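PDB 6S8T: erythrocyte membrane protein 1 from Plasmodium falciparum, which probably binds the host receptor ICAM-1 on behalf of the infected erythrocyte, through the DBLbeta domain that this chain represents. Local coordinates for residues A[113-116]-A[117-120]; A[202-205]-A[206-209]. One frame throughout, in Å; residues are numbered along the deposited sequence.

Interaction 1: A[113-116]-A[117-120]; sequences PRRQ and HMCT
His117 N donates to Pro113 O (3.2 Å), an i to i+4 bond, while Met118 N reaches Arg115 O (3.2 Å) from above its carbonyl plane, so the chain turns out of the one-turn helix with an i to i+3 bond, His117 being the first to leave helical backbone angles. Gln116 runs alongside His117, pointing the same way. Gln116 CG lies over one face of the His117 imidazole, 4.2 Å from its centroid, 13° off the normal and offset toward the rim, a CH-pi contact; the Gln116 amide is turned 49° against the ring. Arg115, with CG anti to the backbone N (chi1 167°) and a bend at chi2, brings NH1 to 4.0 Å from Met118 CB. NH1 also donates to a water in the guanidinium plane, and that water donates to Thr120 OG1 at 2.8 Å, a hydroxyl also hydrogen-bonded to Glu124. A second water joins Gln116 O to Met118 O. Arg115 NH2 pairs with Asp197, and Arg114 with Glu300 and Asp188. Cys119, disulfide-bonded to Cys80, centres an inverse gamma turn before helix 121-124; Met118 packs on Asp152 of helix 137-163 and Ser185 of helix 172-194, Arg115 on Trp297 of helix 293-319.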
ATOM      1  N   PRO A 113       8.074   2.459   2.167  1.00 34.91           N
ATOM      2  CA  PRO A 113       8.959   1.770   3.125  1.00 33.59           C
ATOM      3  C   PRO A 113       8.276   0.638   3.872  1.00 33.53           C
ATOM      4  O   PRO A 113       8.926  -0.372   4.172  1.00 33.95           O
ATOM      5  CB  PRO A 113       9.389   2.894   4.076  1.00 33.64           C
ATOM      6  CG  PRO A 113       9.300   4.133   3.253  1.00 35.36           C
ATOM      7  CD  PRO A 113       8.127   3.922   2.320  1.00 33.48           C
ATOM      8  N   ARG A 114       6.984   0.776   4.184  1.00 31.84           N
ATOM      9  CA  ARG A 114       6.253  -0.325   4.803  1.00 32.29           C
ATOM     10  C   ARG A 114       6.268  -1.561   3.911  1.00 35.73           C
ATOM     11  O   ARG A 114       6.484  -2.680   4.390  1.00 35.06           O
ATOM     12  CB  ARG A 114       4.816   0.102   5.101  1.00 31.19           C
ATOM     13  CG  ARG A 114       3.912  -1.031   5.562  1.00 31.97           C
ATOM     14  CD  ARG A 114       2.449  -0.667   5.383  1.00 32.38           C
ATOM     15  NE  ARG A 114       2.182  -0.216   4.020  1.00 31.87           N
ATOM     16  CZ  ARG A 114       1.995  -1.032   2.987  1.00 29.51           C
ATOM     17  NH1 ARG A 114       1.767  -0.534   1.778  1.00 30.77           N
ATOM     18  NH2 ARG A 114       2.038  -2.346   3.164  1.00 29.82           N
ATOM     19  N   ARG A 115       6.054  -1.371   2.604  1.00 33.76           N
ATOM     20  CA  ARG A 115       6.040  -2.491   1.666  1.00 33.50           C
ATOM     21  C   ARG A 115       7.427  -3.094   1.493  1.00 33.51           C
ATOM     22  O   ARG A 115       7.576  -4.321   1.455  1.00 35.51           O
ATOM     23  CB  ARG A 115       5.487  -2.030   0.314  1.00 32.72           C
ATOM     24  CG  ARG A 115       5.701  -3.015  -0.837  1.00 32.59           C
ATOM     25  CD  ARG A 115       4.810  -4.241  -0.701  1.00 32.51           C
ATOM     26  NE  ARG A 115       5.069  -5.242  -1.739  1.00 31.84           N
ATOM     27  CZ  ARG A 115       5.931  -6.247  -1.608  1.00 33.06           C
ATOM     28  NH1 ARG A 115       6.626  -6.383  -0.485  1.00 33.01           N
ATOM     29  NH2 ARG A 115       6.103  -7.113  -2.597  1.00 28.12           N
ATOM     30  N   GLN A 116       8.453  -2.247   1.382  1.00 31.84           N
ATOM     31  CA  GLN A 116       9.803  -2.743   1.130  1.00 41.18           C
ATOM     32  C   GLN A 116      10.283  -3.667   2.245  1.00 42.58           C
ATOM     33  O   GLN A 116      10.979  -4.654   1.982  1.00 44.54           O
ATOM     34  CB  GLN A 116      10.765  -1.568   0.959  1.00 46.80           C
ATOM     35  CG  GLN A 116      12.214  -1.978   0.780  1.00 54.06           C
ATOM     36  CD  GLN A 116      13.106  -0.803   0.452  1.00 64.38           C
ATOM     37  OE1 GLN A 116      12.694   0.126  -0.243  1.00 69.03           O
ATOM     38  NE2 GLN A 116      14.334  -0.831   0.957  1.00 67.73           N
ATOM     39  N   HIS A 117       9.923  -3.370   3.494  1.00 39.80           N
ATOM     40  CA  HIS A 117      10.355  -4.167   4.638  1.00 44.39           C
ATOM     41  C   HIS A 117       9.246  -5.070   5.168  1.00 40.98           C
ATOM     42  O   HIS A 117       9.205  -5.375   6.365  1.00 37.36           O
ATOM     43  CB  HIS A 117      10.886  -3.256   5.744  1.00 43.20           C
ATOM     44  CG  HIS A 117      11.954  -2.315   5.282  1.00 41.98           C
ATOM     45  ND1 HIS A 117      13.175  -2.748   4.813  1.00 44.96           N
ATOM     46  CD2 HIS A 117      11.979  -0.964   5.205  1.00 41.15           C
ATOM     47  CE1 HIS A 117      13.910  -1.704   4.475  1.00 44.98           C
ATOM     48  NE2 HIS A 117      13.209  -0.609   4.706  1.00 44.24           N
ATOM     49  N   MET A 118       8.352  -5.511   4.289  1.00 38.75           N
ATOM     50  CA  MET A 118       7.263  -6.399   4.670  1.00 36.39           C
ATOM     51  C   MET A 118       7.803  -7.773   5.069  1.00 36.01           C
ATOM     52  O   MET A 118       8.791  -8.260   4.517  1.00 39.80           O
ATOM     53  CB  MET A 118       6.278  -6.520   3.505  1.00 33.10           C
ATOM     54  CG  MET A 118       4.892  -7.011   3.859  1.00 36.82           C
ATOM     55  SD  MET A 118       3.736  -6.701   2.504  1.00 41.99           S
ATOM     56  CE  MET A 118       2.379  -7.768   2.976  1.00 36.79           C
ATOM     57  N   CYS A 119       7.137  -8.402   6.045  1.00 36.66           N
ATOM     58  CA  CYS A 119       7.596  -9.678   6.608  1.00 41.15           C
ATOM     59  C   CYS A 119       7.050 -10.843   5.783  1.00 44.69           C
ATOM     60  O   CYS A 119       6.069 -11.497   6.141  1.00 47.22           O
ATOM     61  CB  CYS A 119       7.181  -9.805   8.071  1.00 43.37           C
ATOM     62  SG  CYS A 119       7.918  -8.613   9.219  1.00 48.73           S
ATOM     63  N   THR A 120       7.724 -11.125   4.668  1.00 42.80           N
ATOM     64  CA  THR A 120       7.340 -12.216   3.776  1.00 42.27           C
ATOM     65  C   THR A 120       8.484 -13.204   3.563  1.00 44.37           C
ATOM     66  O   THR A 120       8.525 -13.906   2.551  1.00 46.23           O
ATOM     67  CB  THR A 120       6.858 -11.672   2.435  1.00 42.99           C
ATOM     68  OG1 THR A 120       7.890 -10.868   1.850  1.00 44.90           O
ATOM     69  CG2 THR A 120       5.610 -10.827   2.623  1.00 41.58           C
TER
HETATM   70  O   HOH W   1       8.555  -8.529   0.469  1.00 34.15           O
HETATM   71  O   HOH W   2      10.010  -7.473   2.381  1.00 43.75           O

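Interaction 2: A[202-205]-A[206-209]; sequences GDQT and KLQG
Lys206 NZ stands 4.4 Å from Asp203 OD1, carried back toward the preceding turn because the lysine chain starts extended and bends at chi3 (58°); the gap is too long for a salt bridge, so any attraction is probably loosely electrostatic. Lys206 N meets Gly202 O at 3.2 Å, with an N-H...O angle of 165°, the first of four successive i to i+4 bonds between 202-205 and 206-209. Leu207 N bonds to Asp203 O at 3.0 Å. The leucine side chain runs alongside Gln204 in the same direction, and Leu207 CD2 comes to 3.9 Å from Gln204 OE1; beyond the pair, Leu207 packs on Leu123 and Glu124 of helix 121-124. The repeated bonds and the helical phi/psi values throughout identify regular alpha helix, the first two turns of helix 202-221 in the largely helical Duffy-binding-like fold. Gln208 N has the shortest of the four bonds, 2.8 Å to Gln204 O, and Gln208 CG rests 3.4 Å from the same oxygen. Gln204 and Gln208 are four residues apart and so on the same side; both place CG anti to the carbonyl carbon and bend at chi2, which brings their amides within reach of one water that donates to Gln204 OE1 (2.8 Å) and accepts from Gln208 NE2 (2.9 Å). Arg115 NH2 is hydrogen-bonded to Gln204 OE1 too. Gln208 OE1 is hydrogen-bonded by Arg249 and NE2 donates to Ile192 O, so both ends of this amide are engaged and its rotation is fixed. Gly209 N completes the series on Thr205 O, while Thr205 OG1 turns back to His201 O.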
ATOM      1  N   GLY A 202      14.903  -8.989  -6.645  1.00 50.82           N
ATOM      2  CA  GLY A 202      15.423 -10.346  -6.620  1.00 48.19           C
ATOM      3  C   GLY A 202      14.623 -11.261  -5.714  1.00 50.95           C
ATOM      4  O   GLY A 202      14.261 -12.376  -6.096  1.00 52.69           O
ATOM      5  N   ASP A 203      14.324 -10.794  -4.499  1.00 47.52           N
ATOM      6  CA  ASP A 203      13.562 -11.614  -3.566  1.00 49.30           C
ATOM      7  C   ASP A 203      12.135 -11.843  -4.051  1.00 46.03           C
ATOM      8  O   ASP A 203      11.574 -12.922  -3.827  1.00 46.62           O
ATOM      9  CB  ASP A 203      13.558 -10.969  -2.180  1.00 56.74           C
ATOM     10  CG  ASP A 203      14.944 -10.924  -1.551  1.00 70.44           C
ATOM     11  OD1 ASP A 203      15.760 -11.831  -1.824  1.00 76.01           O
ATOM     12  OD2 ASP A 203      15.216  -9.977  -0.780  1.00 72.70           O
ATOM     13  N   GLN A 204      11.537 -10.851  -4.717  1.00 44.32           N
ATOM     14  CA  GLN A 204      10.165 -11.005  -5.188  1.00 41.71           C
ATOM     15  C   GLN A 204      10.083 -11.950  -6.382  1.00 46.68           C
ATOM     16  O   GLN A 204       9.107 -12.697  -6.510  1.00 48.08           O
ATOM     17  CB  GLN A 204       9.573  -9.638  -5.537  1.00 39.68           C
ATOM     18  CG  GLN A 204       9.644  -8.620  -4.402  1.00 39.01           C
ATOM     19  CD  GLN A 204       8.975  -9.110  -3.128  1.00 37.18           C
ATOM     20  OE1 GLN A 204       7.812  -9.519  -3.138  1.00 34.58           O
ATOM     21  NE2 GLN A 204       9.713  -9.079  -2.025  1.00 36.76           N
ATOM     22  N   THR A 205      11.091 -11.933  -7.259  1.00 50.41           N
ATOM     23  CA  THR A 205      11.136 -12.880  -8.370  1.00 53.55           C
ATOM     24  C   THR A 205      11.188 -14.317  -7.865  1.00 54.78           C
ATOM     25  O   THR A 205      10.504 -15.197  -8.400  1.00 53.67           O
ATOM     26  CB  THR A 205      12.343 -12.582  -9.262  1.00 57.03           C
ATOM     27  OG1 THR A 205      12.224 -11.260  -9.805  1.00 59.23           O
ATOM     28  CG2 THR A 205      12.434 -13.588 -10.404  1.00 56.23           C
ATOM     29  N   LYS A 206      11.997 -14.572  -6.834  1.00 56.37           N
ATOM     30  CA  LYS A 206      12.037 -15.901  -6.234  1.00 56.67           C
ATOM     31  C   LYS A 206      10.708 -16.249  -5.574  1.00 54.10           C
ATOM     32  O   LYS A 206      10.261 -17.401  -5.633  1.00 55.55           O
ATOM     33  CB  LYS A 206      13.178 -15.979  -5.219  1.00 60.00           C
ATOM     34  CG  LYS A 206      13.281 -17.307  -4.489  1.00 65.54           C
ATOM     35  CD  LYS A 206      14.512 -17.349  -3.598  1.00 71.58           C
ATOM     36  CE  LYS A 206      14.502 -16.212  -2.591  1.00 71.93           C
ATOM     37  NZ  LYS A 206      15.693 -16.247  -1.700  1.00 77.89           N
ATOM     38  N   LEU A 207      10.060 -15.265  -4.949  1.00 51.37           N
ATOM     39  CA  LEU A 207       8.773 -15.513  -4.309  1.00 47.43           C
ATOM     40  C   LEU A 207       7.700 -15.852  -5.339  1.00 48.42           C
ATOM     41  O   LEU A 207       6.924 -16.797  -5.147  1.00 47.29           O
ATOM     42  CB  LEU A 207       8.373 -14.299  -3.470  1.00 46.82           C
ATOM     43  CG  LEU A 207       6.971 -14.225  -2.862  1.00 50.43           C
ATOM     44  CD1 LEU A 207       6.595 -15.521  -2.178  1.00 56.77           C
ATOM     45  CD2 LEU A 207       6.906 -13.069  -1.874  1.00 46.68           C
ATOM     46  N   GLN A 208       7.646 -15.103  -6.442  1.00 47.63           N
ATOM     47  CA  GLN A 208       6.652 -15.389  -7.472  1.00 46.29           C
ATOM     48  C   GLN A 208       6.895 -16.740  -8.132  1.00 50.74           C
ATOM     49  O   GLN A 208       5.942 -17.385  -8.582  1.00 53.71           O
ATOM     50  CB  GLN A 208       6.645 -14.279  -8.520  1.00 43.92           C
ATOM     51  CG  GLN A 208       6.079 -12.966  -8.018  1.00 41.39           C
ATOM     52  CD  GLN A 208       4.632 -13.090  -7.579  1.00 39.86           C
ATOM     53  OE1 GLN A 208       3.842 -13.810  -8.194  1.00 38.07           O
ATOM     54  NE2 GLN A 208       4.279 -12.394  -6.500  1.00 35.59           N
ATOM     55  N   GLY A 209       8.151 -17.186  -8.194  1.00 51.24           N
ATOM     56  CA  GLY A 209       8.433 -18.477  -8.799  1.00 53.88           C
ATOM     57  C   GLY A 209       7.879 -19.632  -7.989  1.00 56.37           C
ATOM     58  O   GLY A 209       7.424 -20.635  -8.548  1.00 60.19           O
TER
HETATM   59  O   HOH W   3       5.939 -10.664  -4.921  1.00 32.62           O

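Along the chain, interaction 1 comes first and is complete before interaction 2 begins, so the two lie in series and neither nests in nor crosses the other. Each joins adjacent segments and closes no long loop: 113-120 is the one-turn helix 113-116 and the loop that leads to helix 121-124, and 202-209 the first turns of helix 202-221. Their centres are 14 Å apart, yet they touch, since Arg115 NH2 lies 3.0 Å from Gln204 OE1, probably a hydrogen bond. Helix 121-124 links the two contacts, and Trp199 touches Arg115, Gln116 and Gln204. Interactions 1 and 2 join the short helices after strand 110-111 to the start of helix 202-221, within one Duffy-binding region.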